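Exosome complex component Rrp42 (PDB 2WNR) probably forms a non-catalytic part of the archaeal RNA-degrading exosome and helps to shape the Rrp41 active site. Local coordinates at residues N149-A154 against M195-K200; D145-L150 against P209-E214. All coordinates share one frame; numbering follows the deposited sequence.

Contact 1 (N149-A154 against M195-K200); sequences NLFDAA and MCTFAK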
loop_
_atom_site.group_PDB
_atom_site.type_symbol
_atom_site.label_atom_id
_atom_site.label_comp_id
_atom_site.label_asym_id
_atom_site.label_seq_id
_atom_site.Cartn_x
_atom_site.Cartn_y
_atom_site.Cartn_z
ATOM N N ASN A 149 -24.588 3.579 17.484
ATOM C CA ASN A 149 -24.948 2.174 17.273
ATOM C C ASN A 149 -24.888 1.746 15.807
ATOM O O ASN A 149 -25.904 1.599 15.129
ATOM C CB ASN A 149 -26.319 1.861 17.892
ATOM C CG ASN A 149 -26.631 0.374 17.922
ATOM O OD1 ASN A 149 -25.799 -0.464 17.577
ATOM N ND2 ASN A 149 -27.844 0.043 18.349
ATOM N N LEU A 150 -23.672 1.544 15.337
ATOM C CA LEU A 150 -23.444 1.082 14.001
ATOM C C LEU A 150 -23.822 -0.396 13.819
ATOM O O LEU A 150 -24.345 -0.783 12.783
ATOM C CB LEU A 150 -21.973 1.285 13.702
ATOM C CG LEU A 150 -21.472 2.460 12.859
ATOM C CD1 LEU A 150 -22.305 3.740 12.717
ATOM C CD2 LEU A 150 -19.969 2.636 13.026
ATOM N N PHE A 151 -23.564 -1.203 14.841
ATOM C CA PHE A 151 -23.716 -2.653 14.756
ATOM C C PHE A 151 -25.142 -3.100 14.432
ATOM O O PHE A 151 -25.352 -3.916 13.517
ATOM C CB PHE A 151 -23.236 -3.323 16.049
ATOM C CG PHE A 151 -21.835 -2.978 16.417
ATOM C CD1 PHE A 151 -20.775 -3.773 15.988
ATOM C CD2 PHE A 151 -21.564 -1.854 17.189
ATOM C CE1 PHE A 151 -19.462 -3.449 16.318
ATOM C CE2 PHE A 151 -20.251 -1.518 17.526
ATOM C CZ PHE A 151 -19.200 -2.315 17.087
ATOM N N ASP A 152 -26.111 -2.570 15.186
ATOM C CA ASP A 152 -27.496 -3.009 15.051
ATOM C C ASP A 152 -28.050 -2.563 13.716
ATOM O O ASP A 152 -28.732 -3.332 13.047
ATOM C CB ASP A 152 -28.346 -2.492 16.206
ATOM C CG ASP A 152 -27.869 -2.999 17.555
ATOM O OD1 ASP A 152 -26.934 -3.824 17.587
ATOM O OD2 ASP A 152 -28.436 -2.579 18.590
ATOM N N ALA A 153 -27.717 -1.332 13.328
ATOM C CA ALA A 153 -28.072 -0.777 12.023
ATOM C C ALA A 153 -27.420 -1.562 10.886
ATOM O O ALA A 153 -28.058 -1.823 9.862
ATOM C CB ALA A 153 -27.679 0.682 11.946
ATOM N N ALA A 154 -26.158 -1.948 11.084
ATOM C CA ALA A 154 -25.394 -2.673 10.069
ATOM C C ALA A 154 -25.955 -4.062 9.833
ATOM O O ALA A 154 -26.214 -4.439 8.696
ATOM C CB ALA A 154 -23.924 -2.730 10.433
ATOM N N MET A 195 -29.270 -8.324 15.594
ATOM C CA MET A 195 -28.373 -7.953 16.669
ATOM C C MET A 195 -28.860 -6.790 17.527
ATOM O O MET A 195 -29.395 -5.791 17.028
ATOM C CB MET A 195 -27.004 -7.635 16.084
ATOM C CG MET A 195 -25.936 -7.282 17.088
ATOM S SD MET A 195 -24.304 -7.339 16.322
ATOM C CE MET A 195 -24.074 -9.120 16.173
ATOM N N CYS A 196 -28.649 -6.942 18.831
ATOM C CA CYS A 196 -28.910 -5.902 19.809
ATOM C C CYS A 196 -27.606 -5.476 20.467
ATOM O O CYS A 196 -26.841 -6.323 20.934
ATOM C CB CYS A 196 -29.858 -6.430 20.873
ATOM S SG CYS A 196 -31.522 -6.723 20.294
ATOM N N THR A 197 -27.356 -4.167 20.494
ATOM C CA THR A 197 -26.190 -3.607 21.163
ATOM C C THR A 197 -26.635 -2.832 22.390
ATOM O O THR A 197 -27.553 -2.014 22.319
ATOM C CB THR A 197 -25.385 -2.677 20.235
ATOM O OG1 THR A 197 -24.870 -3.435 19.139
ATOM C CG2 THR A 197 -24.209 -2.063 20.966
ATOM N N PHE A 198 -25.970 -3.100 23.510
ATOM C CA PHE A 198 -26.251 -2.450 24.787
ATOM C C PHE A 198 -25.052 -1.639 25.237
ATOM O O PHE A 198 -23.917 -1.997 24.949
ATOM C CB PHE A 198 -26.554 -3.499 25.858
ATOM C CG PHE A 198 -27.703 -4.390 25.522
ATOM C CD1 PHE A 198 -28.953 -4.151 26.057
ATOM C CD2 PHE A 198 -27.534 -5.476 24.668
ATOM C CE1 PHE A 198 -30.027 -4.979 25.744
ATOM C CE2 PHE A 198 -28.602 -6.310 24.351
ATOM C CZ PHE A 198 -29.848 -6.065 24.886
ATOM N N ALA A 199 -25.303 -0.562 25.964
ATOM C CA ALA A 199 -24.233 0.251 26.513
ATOM C C ALA A 199 -24.326 0.304 28.032
ATOM O O ALA A 199 -25.382 0.621 28.580
ATOM C CB ALA A 199 -24.285 1.654 25.927
ATOM N N LYS A 200 -23.222 -0.016 28.706
ATOM C CA LYS A 200 -23.144 0.128 30.161
ATOM C C LYS A 200 -22.883 1.582 30.537
ATOM O O LYS A 200 -21.809 2.128 30.262
ATOM C CB LYS A 200 -22.058 -0.775 30.743
ATOM C CG LYS A 200 -21.825 -0.629 32.254
ATOM C CD LYS A 200 -22.801 -1.454 33.080
ATOM C CE LYS A 200 -22.506 -1.332 34.567
ATOM N NZ LYS A 200 -21.266 -2.025 35.001
HETATM O O HOH W 1 -29.688 -5.912 14.189
#
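Asp152, in the first turn of helix 150-164, reaches across to Thr197 on strand 193-201. With CG anti to the carbonyl carbon (chi1 -61°), the carboxylate is swung over to the strand although CB does not point at it. CB lies 3.6 Å from Met195 O, and CG is 3.2 Å from Thr197 N and equally near Met195 O. The carboxylate then divides its work. OD1 takes the hydroxyl of Thr197, OG1 to OD1 2.6 Å, from above the carboxylate plane. OD2 offers its syn lone pair to Thr197 N at 2.7 Å, and is also gripped by Asn149 ND2 in a nearly straight bond of 2.7 Å that lies in the amide plane but comes down on the carboxylate from above.

The same Asn149 is the helix N-cap: its OD1 accepts from Asp152 N at 3.2 Å, and its ND2 also bonds to Asp208. Thr197 OG1 is also bonded to Ser222 on the adjacent strand. Beside these bonds, Phe151 CB packs on Met195 SD, 4.2 Å away, and a water links Asp152 O to Met195 N. Put an alanine at position Asp152 and Thr197 N is likely to lose its side-chain acceptor, while Asn149 ND2 would keep only Asp208 of the two acceptors described here. Three donors on one buried carboxylate, next to a helix N-terminus, are consistent with a stabilised negative charge that ties the helix start to the sheet.

Contact 2 (D145-L150 against P209-E214); sequences DYDGNL and PSLEEE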
loop_
_atom_site.group_PDB
_atom_site.type_symbol
_atom_site.label_atom_id
_atom_site.label_comp_id
_atom_site.label_asym_id
_atom_site.label_seq_id
_atom_site.Cartn_x
_atom_site.Cartn_y
_atom_site.Cartn_z
ATOM N N ASP A 145 -24.203 8.144 7.740
ATOM C CA ASP A 145 -24.481 9.067 8.842
ATOM C C ASP A 145 -24.301 8.263 10.124
ATOM O O ASP A 145 -24.795 7.131 10.229
ATOM C CB ASP A 145 -25.923 9.573 8.740
ATOM C CG ASP A 145 -26.069 11.089 9.001
ATOM O OD1 ASP A 145 -25.099 11.779 9.392
ATOM O OD2 ASP A 145 -27.195 11.593 8.803
ATOM N N TYR A 146 -23.570 8.814 11.085
ATOM C CA TYR A 146 -23.335 8.102 12.338
ATOM C C TYR A 146 -23.835 8.898 13.534
ATOM O O TYR A 146 -23.270 9.942 13.878
ATOM C CB TYR A 146 -21.856 7.722 12.494
ATOM C CG TYR A 146 -21.464 7.255 13.885
ATOM C CD1 TYR A 146 -22.072 6.145 14.477
ATOM C CD2 TYR A 146 -20.481 7.929 14.610
ATOM C CE1 TYR A 146 -21.717 5.722 15.759
ATOM C CE2 TYR A 146 -20.116 7.513 15.890
ATOM C CZ TYR A 146 -20.739 6.411 16.458
ATOM O OH TYR A 146 -20.372 6.000 17.723
ATOM N N ASP A 147 -24.901 8.402 14.159
ATOM C CA ASP A 147 -25.489 9.065 15.317
ATOM C C ASP A 147 -25.718 8.044 16.426
ATOM O O ASP A 147 -26.648 8.184 17.217
ATOM C CB ASP A 147 -26.802 9.772 14.928
ATOM C CG ASP A 147 -27.189 10.900 15.892
ATOM O OD1 ASP A 147 -26.317 11.389 16.645
ATOM O OD2 ASP A 147 -28.374 11.327 15.886
ATOM N N GLY A 148 -24.869 7.019 16.477
ATOM C CA GLY A 148 -24.953 5.975 17.503
ATOM C C GLY A 148 -25.311 4.581 16.995
ATOM O O GLY A 148 -26.227 4.412 16.187
ATOM N N ASN A 149 -24.588 3.579 17.484
ATOM C CA ASN A 149 -24.948 2.174 17.273
ATOM C C ASN A 149 -24.888 1.746 15.807
ATOM O O ASN A 149 -25.904 1.599 15.129
ATOM C CB ASN A 149 -26.319 1.861 17.892
ATOM C CG ASN A 149 -26.631 0.374 17.922
ATOM O OD1 ASN A 149 -25.799 -0.464 17.577
ATOM N ND2 ASN A 149 -27.844 0.043 18.349
ATOM N N LEU A 150 -23.672 1.544 15.337
ATOM C CA LEU A 150 -23.444 1.082 14.001
ATOM C C LEU A 150 -23.822 -0.396 13.819
ATOM O O LEU A 150 -24.345 -0.783 12.783
ATOM C CB LEU A 150 -21.973 1.285 13.702
ATOM C CG LEU A 150 -21.472 2.460 12.859
ATOM C CD1 LEU A 150 -22.305 3.740 12.717
ATOM C CD2 LEU A 150 -19.969 2.636 13.026
ATOM N N PRO A 209 -27.666 2.528 21.922
ATOM C CA PRO A 209 -27.173 3.808 22.435
ATOM C C PRO A 209 -27.075 4.904 21.391
ATOM O O PRO A 209 -26.750 4.644 20.240
ATOM C CB PRO A 209 -25.779 3.461 22.960
ATOM C CG PRO A 209 -25.368 2.285 22.192
ATOM C CD PRO A 209 -26.601 1.511 21.876
ATOM N N SER A 210 -27.352 6.130 21.811
ATOM C CA SER A 210 -27.227 7.302 20.943
ATOM C C SER A 210 -25.780 7.752 20.927
ATOM O O SER A 210 -24.968 7.244 21.702
ATOM C CB SER A 210 -28.106 8.422 21.473
ATOM O OG SER A 210 -27.762 8.708 22.810
ATOM N N LEU A 211 -25.450 8.688 20.040
ATOM C CA LEU A 211 -24.097 9.236 19.974
ATOM C C LEU A 211 -23.694 9.797 21.335
ATOM O O LEU A 211 -22.589 9.554 21.807
ATOM C CB LEU A 211 -23.998 10.327 18.908
ATOM C CG LEU A 211 -22.587 10.814 18.573
ATOM C CD1 LEU A 211 -21.884 9.830 17.644
ATOM C CD2 LEU A 211 -22.620 12.195 17.951
ATOM N N GLU A 212 -24.613 10.527 21.964
ATOM C CA GLU A 212 -24.386 11.131 23.269
ATOM C C GLU A 212 -24.017 10.066 24.304
ATOM O O GLU A 212 -23.146 10.287 25.153
ATOM C CB GLU A 212 -25.625 11.924 23.715
ATOM C CG GLU A 212 -25.866 13.242 22.955
ATOM C CD GLU A 212 -26.243 13.058 21.476
ATOM O OE1 GLU A 212 -26.720 11.959 21.087
ATOM O OE2 GLU A 212 -26.059 14.025 20.701
ATOM N N GLU A 213 -24.675 8.912 24.211
ATOM C CA GLU A 213 -24.462 7.802 25.142
ATOM C C GLU A 213 -23.177 7.032 24.837
ATOM O O GLU A 213 -22.461 6.641 25.761
ATOM C CB GLU A 213 -25.674 6.869 25.148
ATOM C CG GLU A 213 -26.891 7.486 25.829
ATOM C CD GLU A 213 -28.209 6.828 25.460
ATOM O OE1 GLU A 213 -28.249 6.036 24.492
ATOM O OE2 GLU A 213 -29.213 7.123 26.142
ATOM N N GLU A 214 -22.881 6.826 23.551
ATOM C CA GLU A 214 -21.635 6.174 23.134
ATOM C C GLU A 214 -20.377 6.946 23.554
ATOM O O GLU A 214 -19.332 6.350 23.794
ATOM C CB GLU A 214 -21.625 5.908 21.629
ATOM C CG GLU A 214 -22.552 4.785 21.201
ATOM C CD GLU A 214 -22.118 4.118 19.909
ATOM O OE1 GLU A 214 -22.211 4.759 18.847
ATOM O OE2 GLU A 214 -21.691 2.941 19.952
#
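The turn that carries the chain from strand 133-145 into helix 150-164 meets the short helix 211-214 here, and Glu214 supplies the main polar link between them. Its OE1 accepts from Tyr146 OH in a hydrogen bond of 2.5 Å, at the edge of the ring and near its plane, and from Asn149 N at 3.0 Å. The second donor stands well above the carboxylate plane, and ring and carboxylate are turned 67° against each other. Beyond CG the glutamate chain is extended, which carries OE1 to the turn. One oxygen thus binds the tyrosine hydroxyl and the backbone just ahead of helix 150-164.

Leu211 touches both the tyrosine and the turn. Its CD1 approaches Tyr146 CE2 obliquely, while its CB lies 3.4 Å from Asp147 OD1, the two side chains crossing at about a right angle. Leu211 N makes a weak bond of 3.1 Å to Asp147 O. Helix 211-214 starts with a capping box: Ser210 N gives a bond of 2.8 Å to Glu213 OE1, and Ser210 OG accepts a weak one from Glu213 N. Glu213 also forms a salt bridge with Arg25.

Gly148 passes close to this helix start, its CA 3.5 Å from Pro209 O in a CA-H...O contact. A CB here would run into Pro209 O and Leu211 N, and at a phi of 114° it would also press on the preceding carbonyl O, a strain that glycine avoids. On the turn's other partners, Thr58 OG1 bonds to both Asp147 N and Gly148 O, and the ring of Phe95 meets that of Tyr146. Pro209 CD packs on the CB of Asn149 at 4.0 Å.

The centres of the two contacts lie about 9 Å apart, and both draw on the same piece of chain, sharing Asn149 and Leu150. Along the sequence, the turn of contact 2 runs straight into the helix start of contact 1; strand 193-201 comes only after a three-stranded antiparallel sheet, and after strand 204-207 the chain reaches Pro209 and helix 211-214. Pro209 packs on Thr197 and Ala199, so the second segments of the two contacts touch as well. Contact 1 is buried near the middle of the chain, contact 2 partly exposed and within reach of another protein chain. Together they join the regions matching the two exoribonuclease family domains of this RNase PH-type subunit, at the junction of strand 133-145 and helix 150-164.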